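Local coordinates for protein hemoglobin component VII (Tokunagayusurika akamusi, PDB 1X46) that binds heme and probably carries or stores oxygen in the midge larva, at residues A[69-74]-A[89-94]. Numbering follows the deposited sequence.
Sequences VSVINE and KNVLKQ. With HEM (protoporphyrin IX containing Fe), chain B.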
loop_
_atom_site.group_PDB
_atom_site.type_symbol
_atom_site.label_atom_id
_atom_site.label_comp_id
_atom_site.label_asym_id
_atom_site.label_seq_id
_atom_site.Cartn_x
_atom_site.Cartn_y
_atom_site.Cartn_z
ATOM N N VAL A 69 5.151 2.063 5.234
ATOM C CA VAL A 69 5.786 2.774 4.130
ATOM C C VAL A 69 7.164 2.218 3.819
ATOM O O VAL A 69 7.574 2.178 2.666
ATOM C CB VAL A 69 5.820 4.294 4.416
ATOM C CG1 VAL A 69 6.858 5.014 3.526
ATOM C CG2 VAL A 69 4.431 4.856 4.190
ATOM N N SER A 70 7.845 1.724 4.845
ATOM C CA SER A 70 9.134 1.073 4.654
ATOM C C SER A 70 9.010 -0.088 3.671
ATOM O O SER A 70 9.844 -0.256 2.785
ATOM C CB SER A 70 9.696 0.562 5.967
ATOM O OG SER A 70 11.021 0.065 5.790
ATOM N N VAL A 71 7.968 -0.893 3.838
ATOM C CA VAL A 71 7.763 -2.048 2.957
ATOM C C VAL A 71 7.339 -1.586 1.572
ATOM O O VAL A 71 7.846 -2.078 0.565
ATOM C CB VAL A 71 6.701 -2.986 3.558
ATOM C CG1 VAL A 71 6.339 -4.116 2.567
ATOM C CG2 VAL A 71 7.208 -3.577 4.847
ATOM N N ILE A 72 6.427 -0.631 1.492
ATOM C CA ILE A 72 6.038 -0.139 0.165
ATOM C C ILE A 72 7.229 0.442 -0.583
ATOM O O ILE A 72 7.399 0.171 -1.766
ATOM C CB ILE A 72 4.861 0.888 0.254
ATOM C CG1 ILE A 72 3.639 0.236 0.890
ATOM C CG2 ILE A 72 4.486 1.420 -1.151
ATOM C CD1 ILE A 72 2.434 1.177 1.154
ATOM N N ASN A 73 8.026 1.261 0.107
ATOM C CA ASN A 73 9.231 1.854 -0.462
ATOM C C ASN A 73 10.143 0.791 -1.046
ATOM O O ASN A 73 10.660 0.962 -2.167
ATOM C CB ASN A 73 10.032 2.549 0.624
ATOM C CG ASN A 73 9.562 3.933 0.922
ATOM O OD1 ASN A 73 8.649 4.469 0.290
ATOM N ND2 ASN A 73 10.180 4.532 1.938
ATOM N N GLU A 74 10.402 -0.268 -0.280
ATOM C CA GLU A 74 11.259 -1.329 -0.775
ATOM C C GLU A 74 10.654 -2.020 -1.970
ATOM O O GLU A 74 11.356 -2.307 -2.957
ATOM C CB GLU A 74 11.602 -2.362 0.292
ATOM C CG GLU A 74 12.690 -3.302 -0.218
ATOM C CD GLU A 74 13.110 -4.396 0.745
ATOM O OE1 GLU A 74 12.470 -4.596 1.801
ATOM O OE2 GLU A 74 14.096 -5.082 0.388
ATOM N N LYS A 89 8.886 -10.536 -5.174
ATOM C CA LYS A 89 7.837 -11.484 -4.841
ATOM C C LYS A 89 7.942 -12.040 -3.428
ATOM O O LYS A 89 6.929 -12.348 -2.784
ATOM C CB LYS A 89 7.764 -12.580 -5.890
ATOM C CG LYS A 89 7.215 -12.032 -7.176
ATOM C CD LYS A 89 6.807 -13.146 -8.066
ATOM C CE LYS A 89 6.094 -12.668 -9.281
ATOM N NZ LYS A 89 6.058 -13.762 -10.316
ATOM N N ASN A 90 9.170 -12.176 -2.933
ATOM C CA ASN A 90 9.349 -12.656 -1.580
ATOM C C ASN A 90 8.895 -11.620 -0.542
ATOM O O ASN A 90 8.307 -11.986 0.482
ATOM C CB ASN A 90 10.792 -13.114 -1.347
ATOM C CG ASN A 90 11.151 -14.341 -2.194
ATOM O OD1 ASN A 90 10.278 -14.975 -2.795
ATOM N ND2 ASN A 90 12.437 -14.657 -2.268
ATOM N N VAL A 91 9.141 -10.344 -0.827
ATOM C CA VAL A 91 8.583 -9.284 0.028
ATOM C C VAL A 91 7.048 -9.370 0.061
ATOM O O VAL A 91 6.417 -9.351 1.133
ATOM C CB VAL A 91 9.033 -7.904 -0.423
ATOM C CG1 VAL A 91 8.179 -6.834 0.227
ATOM C CG2 VAL A 91 10.482 -7.693 -0.046
ATOM N N LEU A 92 6.443 -9.500 -1.115
ATOM C CA LEU A 92 4.984 -9.549 -1.202
ATOM C C LEU A 92 4.421 -10.778 -0.515
ATOM O O LEU A 92 3.434 -10.681 0.236
ATOM C CB LEU A 92 4.515 -9.506 -2.661
ATOM C CG LEU A 92 4.911 -8.253 -3.450
ATOM C CD1 LEU A 92 4.582 -8.405 -4.948
ATOM C CD2 LEU A 92 4.374 -6.935 -2.850
ATOM N N LYS A 93 5.037 -11.945 -0.745
ATOM C CA LYS A 93 4.536 -13.183 -0.154
ATOM C C LYS A 93 4.600 -13.131 1.368
ATOM O O LYS A 93 3.657 -13.581 2.067
ATOM C CB LYS A 93 5.327 -14.386 -0.656
ATOM C CG LYS A 93 4.805 -14.899 -1.939
ATOM C CD LYS A 93 5.672 -16.035 -2.452
ATOM C CE LYS A 93 5.540 -16.135 -3.960
ATOM N NZ LYS A 93 6.429 -17.214 -4.485
ATOM N N GLN A 94 5.713 -12.619 1.889
ATOM C CA GLN A 94 5.835 -12.512 3.332
ATOM C C GLN A 94 4.767 -11.606 3.951
ATOM O O GLN A 94 4.248 -11.896 5.018
ATOM C CB GLN A 94 7.220 -12.020 3.723
ATOM C CG GLN A 94 7.505 -12.173 5.219
ATOM C CD GLN A 94 7.534 -13.612 5.689
ATOM O OE1 GLN A 94 8.282 -14.432 5.156
ATOM N NE2 GLN A 94 6.679 -13.941 6.657
HETATM C CHA HEM B . 1.086 -4.984 10.736
HETATM C CHB HEM B . 2.610 -3.729 6.307
HETATM C CHC HEM B . -1.989 -3.562 4.798
HETATM C CHD HEM B . -3.535 -4.795 9.205
HETATM C C1A HEM B . 1.876 -4.598 9.691
HETATM C C2A HEM B . 3.311 -4.426 9.761
HETATM C C3A HEM B . 3.707 -4.079 8.541
HETATM C C4A HEM B . 2.586 -4.069 7.645
HETATM C CMA HEM B . 5.164 -3.785 8.116
HETATM C CAA HEM B . 4.172 -4.514 11.061
HETATM C CBA HEM B . 4.500 -5.934 11.566
HETATM C CGA HEM B . 5.393 -6.649 10.581
HETATM O O1A HEM B . 5.006 -7.728 10.090
HETATM O O2A HEM B . 6.508 -6.140 10.276
HETATM C C1B HEM B . 1.511 -3.521 5.519
HETATM C C2B HEM B . 1.493 -3.085 4.143
HETATM C C3B HEM B . 0.208 -3.038 3.725
HETATM C C4B HEM B . -0.608 -3.474 4.842
HETATM C CMB HEM B . 2.774 -2.720 3.344
HETATM C CAB HEM B . -0.423 -2.638 2.371
HETATM C CBB HEM B . 0.268 -2.369 1.263
HETATM C C1C HEM B . -2.819 -3.870 5.838
HETATM C C2C HEM B . -4.278 -3.930 5.817
HETATM C C3C HEM B . -4.702 -4.237 7.041
HETATM C C4C HEM B . -3.536 -4.431 7.880
HETATM C CMC HEM B . -5.152 -3.674 4.564
HETATM C CAC HEM B . -6.169 -4.418 7.513
HETATM C C1D HEM B . -2.432 -5.005 9.984
HETATM C C2D HEM B . -2.491 -5.402 11.367
HETATM C C3D HEM B . -1.069 -5.469 11.833
HETATM C C4D HEM B . -0.285 -5.060 10.691
HETATM C CMD HEM B . -3.767 -5.698 12.181
HETATM C CAD HEM B . -0.591 -5.850 13.257
HETATM C CBD HEM B . -0.667 -4.649 14.192
HETATM C CGD HEM B . -0.320 -5.063 15.609
HETATM O O1D HEM B . 0.347 -6.106 15.801
HETATM O O2D HEM B . -0.740 -4.355 16.554
HETATM N NA HEM B . 1.470 -4.386 8.392
HETATM N NB HEM B . 0.190 -3.730 5.930
HETATM N NC HEM B . -2.392 -4.196 7.113
HETATM N ND HEM B . -1.100 -4.829 9.589
HETATM FE FE HEM B . -0.456 -4.292 7.753
HETATM O O HOH W 1 -0.695 -2.292 8.274
#
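V71 and V91 meet through one methyl each, CG1 of V71 lying 4.0 Å from CG1 of V91, in an apolar touch that joins two globin helices beside the heme. The two valine side chains pass in opposite directions and touch through the ends of their CG1 methyls. V91 aims its CB toward helix 59-78, and in both residues CG1 stands anti to the backbone N (chi1 173° in V71, 165° in V91), which brings these two methyls together between the helices. The other branch of V91 faces E74: CG2 lies 4.1 Å from OE1 of E74, whose extended side chain crosses the valine at a slant. That is a loose van der Waals approach, with E74 exposed to solvent, and no hydrogen bond links the two segments; the nearest CA atoms of the two segments, those of V71 and V91, are 7.8 Å apart.

V71 also serves the cofactor. Its CG1 is 3.9 Å from the heme methyl CMB, so this one branch touches both V91 and a methyl on the edge of the heme, while CG2 sits 3.9 Å from the methyl CMA. A single side chain thus bridges the neighbouring helix and the cofactor. I72 adds a second apolar touch, with CG1 3.9 Å from CMB, and its side chain also packs on W19 of helix 9-20.

Farther out, N73 OD1 accepts a hydrogen bond from W19 NE1, tying helix 59-78 to helix 9-20, and L92 rests on V145 and V146 of helix 129-146. Helix 85-100 itself carries H99, the axial ligand of the heme iron; the iron atom FE also binds the oxygen of a water at 2.1 Å. The arrangement is that of the globin fold, in which helices 59-78 and 85-100, which correspond to the E and F helices, flank the heme on its distal and proximal sides.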